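Cytochrome P450 268A2 Cyp268A2 (Mycobacterium marinum, PDB 6BLD) is a haem-binding protein of the cytochrome P450 superfamily, in which an iron protoporphyrin lies buried beside a pocket for a second, largely apolar ligand. Local coordinates at residues Pro107-His110 against Thr111-Lys115; Ala251-Phe254 against Val255-Val259. All blocks are in the same frame, centred on the assembly; numbering follows the deposited sequence.

Contact 1 (Pro107-His110 against Thr111-Lys115); sequences PPRH and TKLRK. With HEM (protoporphyrin IX containing Fe), chain B.
The imidazole of H110 and the guanidinium of R114, one helical turn apart, meet on a single haem propionate oxygen. Over one face of the H110 ring lies R114 CB, 4.3 Å above the plane and displaced toward the rim; in the plane at its edge sit the propionate carboxyl group and a water. The guanidinium likewise presents its edge, with HEM O1A near its plane. The two side chains lie side by side and point the same way, but their planes are 61° apart and do not stack.

Two bonds grip that oxygen: H110 NE2 donates to HEM O1A over 2.6 Å, almost straight at 176°, and R114 NH1 donates to HEM O1A over 2.7 Å along a more bent path. H110 CG is anti to its backbone N (chi1 166°), which carries the ring along the helix toward R114. At the other ring nitrogen, a water is hydrogen-bonded to H110 ND1 (2.8 Å) and T111 OG1 (2.6 Å); with the propionate at NE2, both ring nitrogens are engaged, which should fix the ring's rotation. The concentration of donors would probably stabilise a negatively charged carboxylate.

Backbone bonds K112 N to P108 O, L113 N to R109 O and R114 N to H110 O, each i to i+4, run along the helical backbone that follows the cis peptide before P108. P107 CB rests against T111 OG1 at 3.6 Å, the two side chains crossing nearly at right angles. K112 NZ pairs with D241, R114 NH1 also reaches the carbonyl of F371, and H370 and R313 bind the haem as well. A histidine and an arginine spaced i to i+4 on the helix 109-117, clasping a haem propionate, are characteristic of the C-helix of cytochromes P450.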
ATOM      1  N   PRO A 107       2.202  -1.428  20.458  1.00 18.99           N
ATOM      2  CA  PRO A 107       3.157  -2.017  21.391  1.00 20.17           C
ATOM      3  C   PRO A 107       2.452  -2.453  22.658  1.00 21.03           C
ATOM      4  O   PRO A 107       1.428  -1.863  23.053  1.00 20.56           O
ATOM      5  CB  PRO A 107       4.144  -0.872  21.657  1.00 20.46           C
ATOM      6  CG  PRO A 107       4.056  -0.014  20.445  1.00 19.41           C
ATOM      7  CD  PRO A 107       2.625  -0.089  20.004  1.00 18.64           C
ATOM      8  N   PRO A 108       2.969  -3.485  23.342  1.00 22.53           N
ATOM      9  CA  PRO A 108       4.214  -4.197  23.034  1.00 23.02           C
ATOM     10  C   PRO A 108       4.082  -5.328  22.009  1.00 22.79           C
ATOM     11  O   PRO A 108       5.103  -5.774  21.486  1.00 22.64           O
ATOM     12  CB  PRO A 108       4.618  -4.763  24.393  1.00 24.55           C
ATOM     13  CG  PRO A 108       3.317  -5.041  25.065  1.00 24.72           C
ATOM     14  CD  PRO A 108       2.352  -3.977  24.588  1.00 23.72           C
ATOM     15  N   ARG A 109       2.858  -5.781  21.725  1.00 22.78           N
ATOM     16  CA  ARG A 109       2.694  -6.932  20.839  1.00 23.10           C
ATOM     17  C   ARG A 109       3.177  -6.622  19.426  1.00 21.47           C
ATOM     18  O   ARG A 109       3.753  -7.490  18.757  1.00 21.75           O
ATOM     19  CB  ARG A 109       1.235  -7.389  20.822  1.00 24.51           C
ATOM     20  CG  ARG A 109       0.993  -8.622  19.960  1.00 26.47           C
ATOM     21  CD  ARG A 109      -0.037  -9.554  20.578  1.00 28.71           C
ATOM     22  NE  ARG A 109      -0.118 -10.822  19.858  1.00 30.50           N
ATOM     23  CZ  ARG A 109       0.531 -11.928  20.211  1.00 32.38           C
ATOM     24  NH1 ARG A 109       1.312 -11.929  21.284  1.00 33.60           N
ATOM     25  NH2 ARG A 109       0.400 -13.036  19.493  1.00 32.63           N
ATOM     26  N   HIS A 110       2.956  -5.393  18.954  1.00 20.09           N
ATOM     27  CA  HIS A 110       3.475  -5.013  17.642  1.00 19.23           C
ATOM     28  C   HIS A 110       4.995  -5.091  17.610  1.00 19.43           C
ATOM     29  O   HIS A 110       5.582  -5.521  16.610  1.00 19.04           O
ATOM     30  CB  HIS A 110       3.010  -3.606  17.269  1.00 18.69           C
ATOM     31  CG  HIS A 110       3.749  -3.021  16.105  1.00 18.49           C
ATOM     32  ND1 HIS A 110       4.889  -2.260  16.252  1.00 18.99           N
ATOM     33  CD2 HIS A 110       3.518  -3.099  14.772  1.00 18.12           C
ATOM     34  CE1 HIS A 110       5.326  -1.891  15.060  1.00 18.75           C
ATOM     35  NE2 HIS A 110       4.511  -2.385  14.146  1.00 18.05           N
ATOM     36  N   THR A 111       5.651  -4.682  18.700  1.00 20.45           N
ATOM     37  CA  THR A 111       7.106  -4.759  18.759  1.00 21.86           C
ATOM     38  C   THR A 111       7.581  -6.207  18.741  1.00 22.67           C
ATOM     39  O   THR A 111       8.600  -6.524  18.118  1.00 22.40           O
ATOM     40  CB  THR A 111       7.620  -4.040  20.007  1.00 23.33           C
ATOM     41  OG1 THR A 111       6.786  -2.909  20.287  1.00 23.33           O
ATOM     42  CG2 THR A 111       9.053  -3.566  19.800  1.00 23.69           C
ATOM     43  N   LYS A 112       6.849  -7.099  19.415  1.00 23.49           N
ATOM     44  CA  LYS A 112       7.221  -8.511  19.434  1.00 24.64           C
ATOM     45  C   LYS A 112       7.156  -9.117  18.039  1.00 23.55           C
ATOM     46  O   LYS A 112       8.105  -9.767  17.584  1.00 24.06           O
ATOM     47  CB  LYS A 112       6.304  -9.282  20.383  1.00 26.27           C
ATOM     48  CG  LYS A 112       6.494  -8.982  21.858  1.00 28.45           C
ATOM     49  CD  LYS A 112       5.388  -9.632  22.677  1.00 30.05           C
ATOM     50  CE  LYS A 112       5.676  -9.559  24.165  1.00 32.28           C
ATOM     51  NZ  LYS A 112       4.484  -9.942  24.971  1.00 33.20           N
ATOM     52  N   LEU A 113       6.035  -8.917  17.342  1.00 22.54           N
ATOM     53  CA  LEU A 113       5.814  -9.614  16.079  1.00 22.36           C
ATOM     54  C   LEU A 113       6.665  -9.029  14.957  1.00 22.20           C
ATOM     55  O   LEU A 113       7.237  -9.777  14.156  1.00 22.56           O
ATOM     56  CB  LEU A 113       4.331  -9.574  15.715  1.00 22.01           C
ATOM     57  CG  LEU A 113       3.404 -10.304  16.690  1.00 22.60           C
ATOM     58  CD1 LEU A 113       2.007 -10.450  16.107  1.00 21.95           C
ATOM     59  CD2 LEU A 113       3.975 -11.663  17.064  1.00 23.83           C
ATOM     60  N   ARG A 114       6.759  -7.698  14.880  1.00 21.76           N
ATOM     61  CA  ARG A 114       7.572  -7.079  13.834  1.00 21.50           C
ATOM     62  C   ARG A 114       9.036  -7.485  13.950  1.00 21.93           C
ATOM     63  O   ARG A 114       9.713  -7.665  12.931  1.00 21.43           O
ATOM     64  CB  ARG A 114       7.428  -5.556  13.886  1.00 21.21           C
ATOM     65  CG  ARG A 114       8.420  -4.802  13.009  1.00 21.28           C
ATOM     66  CD  ARG A 114       7.835  -3.500  12.474  1.00 20.68           C
ATOM     67  NE  ARG A 114       8.816  -2.755  11.688  1.00 20.78           N
ATOM     68  CZ  ARG A 114       8.524  -1.729  10.895  1.00 20.38           C
ATOM     69  NH1 ARG A 114       7.270  -1.313  10.773  1.00 19.47           N
ATOM     70  NH2 ARG A 114       9.488  -1.116  10.220  1.00 20.58           N
ATOM     71  N   LYS A 115       9.534  -7.657  15.177  1.00 22.96           N
ATOM     72  CA  LYS A 115      10.929  -8.044  15.372  1.00 24.11           C
ATOM     73  C   LYS A 115      11.228  -9.412  14.770  1.00 24.56           C
ATOM     74  O   LYS A 115      12.368  -9.679  14.374  1.00 25.00           O
ATOM     75  CB  LYS A 115      11.264  -8.030  16.866  1.00 25.70           C
ATOM     76  CG  LYS A 115      12.700  -8.404  17.203  1.00 27.64           C
ATOM     77  CD  LYS A 115      13.691  -7.462  16.540  1.00 28.69           C
ATOM     78  CE  LYS A 115      15.124  -7.873  16.839  1.00 30.83           C
ATOM     79  NZ  LYS A 115      16.109  -6.988  16.158  1.00 31.48           N
TER
HETATM   80  CHA HEM B 501       3.319  -0.737   6.280  1.00 15.32           C
HETATM   81  CHB HEM B 501       5.234  -4.558   3.976  1.00 17.85           C
HETATM   82  CHC HEM B 501       5.800  -1.863  -0.025  1.00 18.15           C
HETATM   83  CHD HEM B 501       3.101   1.613   2.047  1.00 16.18           C
HETATM   84  C1A HEM B 501       3.795  -2.004   6.015  1.00 15.96           C
HETATM   85  C2A HEM B 501       3.837  -3.119   6.941  1.00 15.91           C
HETATM   86  C3A HEM B 501       4.366  -4.169   6.308  1.00 16.82           C
HETATM   87  C4A HEM B 501       4.677  -3.764   4.952  1.00 17.04           C
HETATM   88  CMA HEM B 501       4.603  -5.569   6.913  1.00 16.78           C
HETATM   89  CAA HEM B 501       3.363  -3.089   8.410  1.00 15.36           C
HETATM   90  CBA HEM B 501       4.479  -2.500   9.267  1.00 14.90           C
HETATM   91  CGA HEM B 501       3.990  -2.280  10.675  1.00 14.65           C
HETATM   92  O1A HEM B 501       4.842  -2.136  11.590  1.00 14.60           O
HETATM   93  O2A HEM B 501       2.749  -2.255  10.885  1.00 14.41           O
HETATM   94  C1B HEM B 501       5.614  -4.149   2.717  1.00 18.06           C
HETATM   95  C2B HEM B 501       6.391  -4.924   1.777  1.00 18.76           C
HETATM   96  C3B HEM B 501       6.563  -4.202   0.671  1.00 19.08           C
HETATM   97  C4B HEM B 501       5.889  -2.922   0.860  1.00 18.16           C
HETATM   98  CMB HEM B 501       6.942  -6.349   2.008  1.00 18.98           C
HETATM   99  CAB HEM B 501       7.353  -4.729  -0.550  1.00 20.16           C
HETATM  100  CBB HEM B 501       7.630  -3.977  -1.615  1.00 20.97           C
HETATM  101  C1C HEM B 501       5.121  -0.677   0.188  1.00 17.57           C
HETATM  102  C2C HEM B 501       5.038   0.444  -0.731  1.00 17.80           C
HETATM  103  C3C HEM B 501       4.282   1.396  -0.151  1.00 17.49           C
HETATM  104  C4C HEM B 501       3.880   0.915   1.150  1.00 16.79           C
HETATM  105  CMC HEM B 501       5.709   0.460  -2.125  1.00 17.95           C
HETATM  106  CAC HEM B 501       3.872   2.798  -0.661  1.00 17.88           C
HETATM  107  CBC HEM B 501       4.405   3.383  -1.737  1.00 19.27           C
HETATM  108  C1D HEM B 501       2.933   1.302   3.378  1.00 15.61           C
HETATM  109  C2D HEM B 501       2.241   2.101   4.366  1.00 14.45           C
HETATM  110  C3D HEM B 501       2.296   1.455   5.536  1.00 14.23           C
HETATM  111  C4D HEM B 501       3.032   0.220   5.331  1.00 15.10           C
HETATM  112  CMD HEM B 501       1.558   3.459   4.094  1.00 13.82           C
HETATM  113  CAD HEM B 501       1.693   1.937   6.875  1.00 13.19           C
HETATM  114  CBD HEM B 501       2.616   2.987   7.489  1.00 13.27           C
HETATM  115  CGD HEM B 501       2.038   3.527   8.772  1.00 14.07           C
HETATM  116  O1D HEM B 501       2.662   4.444   9.368  1.00 15.33           O
HETATM  117  O2D HEM B 501       0.957   3.048   9.198  1.00 12.84           O
HETATM  118  NA  HEM B 501       4.316  -2.437   4.808  1.00 17.15           N
HETATM  119  NB  HEM B 501       5.325  -2.933   2.125  1.00 18.41           N
HETATM  120  NC  HEM B 501       4.404  -0.352   1.324  1.00 17.67           N
HETATM  121  ND  HEM B 501       3.403   0.164   4.002  1.00 16.35           N
HETATM  122 FE   HEM B 501       4.565  -1.284   3.132  1.00 17.15          FE
HETATM  123  O   HOH W   1       6.565  -1.316  18.275  1.00 17.82           O

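Contact 2 (Ala251-Phe254 against Val255-Val259); sequences AAFF and VLLAV. With DXJ ((3E,5E)-6,10-dimethylundeca-3,5,9-trien-2-one), chain C.
F253 and L257 make the closest apolar side-chain contact between the two segments, F253 CE2 lying 3.6 Å from L257 CD2. L257 CB sits over one face of the phenyl ring, offset toward its rim, while the CD2 branch approaches CE2 and CZ, and the two side chains cross obliquely. A chi1 of 168° turns the F253 ring away from its own N-H and forward over the next turn, where it meets L257. L256 adds a looser touch, its CD2 being 4.4 Å from F253 CD1.

Four i to i+4 backbone hydrogen bonds form the second group. L257 N to F253 O is the shortest at 2.7 Å, and A258 N to F254 O follows at 2.8 Å; V255 N to A251 O and L256 N to A252 O complete the uninterrupted helical pattern.

The contacts that 251-259 makes with the ligand (3E,5E)-6,10-dimethylundeca-3,5,9-trien-2-one are apolar; Q209 hydrogen-bonds the ligand from outside this stretch. V259 CG1 stands 3.6 Å from DXJ C05, and L256 comes near with CA, 4.0 Å from DXJ C09. L257 instead touches the haem.

All eight touching residues are buried along helix 247-278, the long I-helix of the P450 fold. L256 and V259 are among the residues lining the ligand pocket. F254 packs on V215 and A216 of helix 201-225, and both F254 and L257 reach V170 of helix 160-170, while F253 and L257 meet L231 of helix 231-237.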
ATOM      1  N   ALA A 251      -0.847 -17.160   9.816  1.00 20.03           N
ATOM      2  CA  ALA A 251      -1.576 -16.942   8.571  1.00 19.50           C
ATOM      3  C   ALA A 251      -1.932 -15.473   8.385  1.00 18.09           C
ATOM      4  O   ALA A 251      -1.900 -14.960   7.260  1.00 16.42           O
ATOM      5  CB  ALA A 251      -2.835 -17.808   8.542  1.00 19.79           C
ATOM      6  N   ALA A 252      -2.273 -14.779   9.474  1.00 17.55           N
ATOM      7  CA  ALA A 252      -2.627 -13.369   9.366  1.00 17.04           C
ATOM      8  C   ALA A 252      -1.453 -12.541   8.858  1.00 16.78           C
ATOM      9  O   ALA A 252      -1.637 -11.613   8.062  1.00 16.59           O
ATOM     10  CB  ALA A 252      -3.115 -12.842  10.716  1.00 16.89           C
ATOM     11  N   PHE A 253      -0.235 -12.864   9.300  1.00 17.42           N
ATOM     12  CA  PHE A 253       0.928 -12.133   8.807  1.00 17.98           C
ATOM     13  C   PHE A 253       1.213 -12.469   7.349  1.00 17.02           C
ATOM     14  O   PHE A 253       1.664 -11.607   6.585  1.00 16.38           O
ATOM     15  CB  PHE A 253       2.157 -12.424   9.666  1.00 20.31           C
ATOM     16  CG  PHE A 253       3.438 -11.935   9.054  1.00 21.52           C
ATOM     17  CD1 PHE A 253       3.768 -10.590   9.090  1.00 21.52           C
ATOM     18  CD2 PHE A 253       4.296 -12.813   8.414  1.00 22.57           C
ATOM     19  CE1 PHE A 253       4.937 -10.132   8.516  1.00 21.99           C
ATOM     20  CE2 PHE A 253       5.466 -12.362   7.839  1.00 23.02           C
ATOM     21  CZ  PHE A 253       5.788 -11.020   7.889  1.00 22.71           C
ATOM     22  N   PHE A 254       0.969 -13.721   6.949  1.00 17.12           N
ATOM     23  CA  PHE A 254       1.152 -14.096   5.550  1.00 17.34           C
ATOM     24  C   PHE A 254       0.242 -13.279   4.644  1.00 16.99           C
ATOM     25  O   PHE A 254       0.654 -12.849   3.561  1.00 17.45           O
ATOM     26  CB  PHE A 254       0.894 -15.592   5.368  1.00 17.97           C
ATOM     27  CG  PHE A 254       1.137 -16.081   3.968  1.00 18.60           C
ATOM     28  CD1 PHE A 254       2.423 -16.354   3.529  1.00 19.45           C
ATOM     29  CD2 PHE A 254       0.081 -16.265   3.091  1.00 18.51           C
ATOM     30  CE1 PHE A 254       2.650 -16.802   2.239  1.00 19.88           C
ATOM     31  CE2 PHE A 254       0.302 -16.714   1.800  1.00 19.11           C
ATOM     32  CZ  PHE A 254       1.589 -16.983   1.375  1.00 19.81           C
ATOM     33  N   VAL A 255      -1.002 -13.051   5.074  1.00 15.55           N
ATOM     34  CA  VAL A 255      -1.910 -12.197   4.317  1.00 15.03           C
ATOM     35  C   VAL A 255      -1.397 -10.765   4.299  1.00 14.96           C
ATOM     36  O   VAL A 255      -1.329 -10.125   3.244  1.00 15.11           O
ATOM     37  CB  VAL A 255      -3.333 -12.276   4.897  1.00 14.89           C
ATOM     38  CG1 VAL A 255      -4.263 -11.327   4.148  1.00 14.45           C
ATOM     39  CG2 VAL A 255      -3.851 -13.706   4.834  1.00 15.49           C
ATOM     40  N   LEU A 256      -1.034 -10.238   5.468  1.00 14.38           N
ATOM     41  CA  LEU A 256      -0.470  -8.893   5.532  1.00 15.46           C
ATOM     42  C   LEU A 256       0.737  -8.757   4.611  1.00 15.72           C
ATOM     43  O   LEU A 256       0.835  -7.795   3.838  1.00 15.44           O
ATOM     44  CB  LEU A 256      -0.087  -8.568   6.975  1.00 14.04           C
ATOM     45  CG  LEU A 256       0.737  -7.300   7.205  1.00 16.73           C
ATOM     46  CD1 LEU A 256       0.034  -6.063   6.655  1.00 15.91           C
ATOM     47  CD2 LEU A 256       1.102  -7.128   8.675  1.00 17.05           C
ATOM     48  N   LEU A 257       1.646  -9.739   4.653  1.00 16.13           N
ATOM     49  CA  LEU A 257       2.845  -9.679   3.823  1.00 16.76           C
ATOM     50  C   LEU A 257       2.502  -9.801   2.343  1.00 16.70           C
ATOM     51  O   LEU A 257       3.090  -9.105   1.507  1.00 16.41           O
ATOM     52  CB  LEU A 257       3.824 -10.773   4.238  1.00 17.91           C
ATOM     53  CG  LEU A 257       5.201 -10.824   3.574  1.00 19.46           C
ATOM     54  CD1 LEU A 257       5.874  -9.470   3.664  1.00 19.49           C
ATOM     55  CD2 LEU A 257       6.030 -11.886   4.269  1.00 20.66           C
ATOM     56  N   ALA A 258       1.550 -10.674   2.001  1.00 17.21           N
ATOM     57  CA  ALA A 258       1.167 -10.852   0.603  1.00 17.72           C
ATOM     58  C   ALA A 258       0.498  -9.602   0.041  1.00 14.69           C
ATOM     59  O   ALA A 258       0.771  -9.202  -1.097  1.00 14.77           O
ATOM     60  CB  ALA A 258       0.244 -12.063   0.463  1.00 15.58           C
ATOM     61  N   VAL A 259      -0.375  -8.965   0.822  1.00 16.16           N
ATOM     62  CA  VAL A 259      -1.112  -7.810   0.317  1.00 15.73           C
ATOM     63  C   VAL A 259      -0.200  -6.592   0.228  1.00 15.71           C
ATOM     64  O   VAL A 259      -0.119  -5.933  -0.815  1.00 15.95           O
ATOM     65  CB  VAL A 259      -2.345  -7.527   1.195  1.00 13.50           C
ATOM     66  CG1 VAL A 259      -3.006  -6.228   0.764  1.00 13.16           C
ATOM     67  CG2 VAL A 259      -3.332  -8.682   1.112  1.00 14.27           C
TER
HETATM   68  C10 DXJ C 502      -6.530  -6.491   3.979  1.00 13.73           C
HETATM   69  C13 DXJ C 502     -10.199  -7.189   3.135  1.00 14.75           C
HETATM   70  C01 DXJ C 502       0.291  -1.321   3.633  1.00 13.92           C
HETATM   71  C02 DXJ C 502      -0.818  -2.284   3.219  1.00 13.73           C
HETATM   72  C03 DXJ C 502      -1.231  -3.205   4.065  1.00 13.46           C
HETATM   73  C04 DXJ C 502      -1.443  -2.173   1.829  1.00 14.43           C
HETATM   74  C05 DXJ C 502      -2.341  -4.181   3.678  1.00 13.21           C
HETATM   75  C06 DXJ C 502      -3.414  -4.296   4.759  1.00 13.17           C
HETATM   76  C07 DXJ C 502      -4.342  -5.493   4.555  1.00 13.74           C
HETATM   77  C08 DXJ C 502      -5.592  -5.302   4.183  1.00 13.44           C
HETATM   78  C09 DXJ C 502      -3.820  -6.907   4.792  1.00 13.91           C
HETATM   79  C11 DXJ C 502      -7.824  -6.281   3.852  1.00 13.75           C
HETATM   80  C12 DXJ C 502      -8.786  -7.449   3.650  1.00 14.62           C
HETATM   81  O14 DXJ C 502      -8.435  -8.556   3.892  1.00 15.04           O

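Contact 1 comes first along the chain and closes before contact 2 opens. Each is a local i to i+4 arrangement within one helix, 109-117 for contact 1 and 247-278 for contact 2, and they lie on the same side of the chain's centre. Their centres are 16 Å apart and their nearest atoms about 6 Å apart, so they do not touch directly. The haem relates them: H110 and R114 of contact 1 bind a propionate, whereas in contact 2 L257 touches the haem and L256 and V259 line the DXJ pocket. Two helices distant in sequence thus address the polar margin of the cofactor and its buried surroundings, respectively.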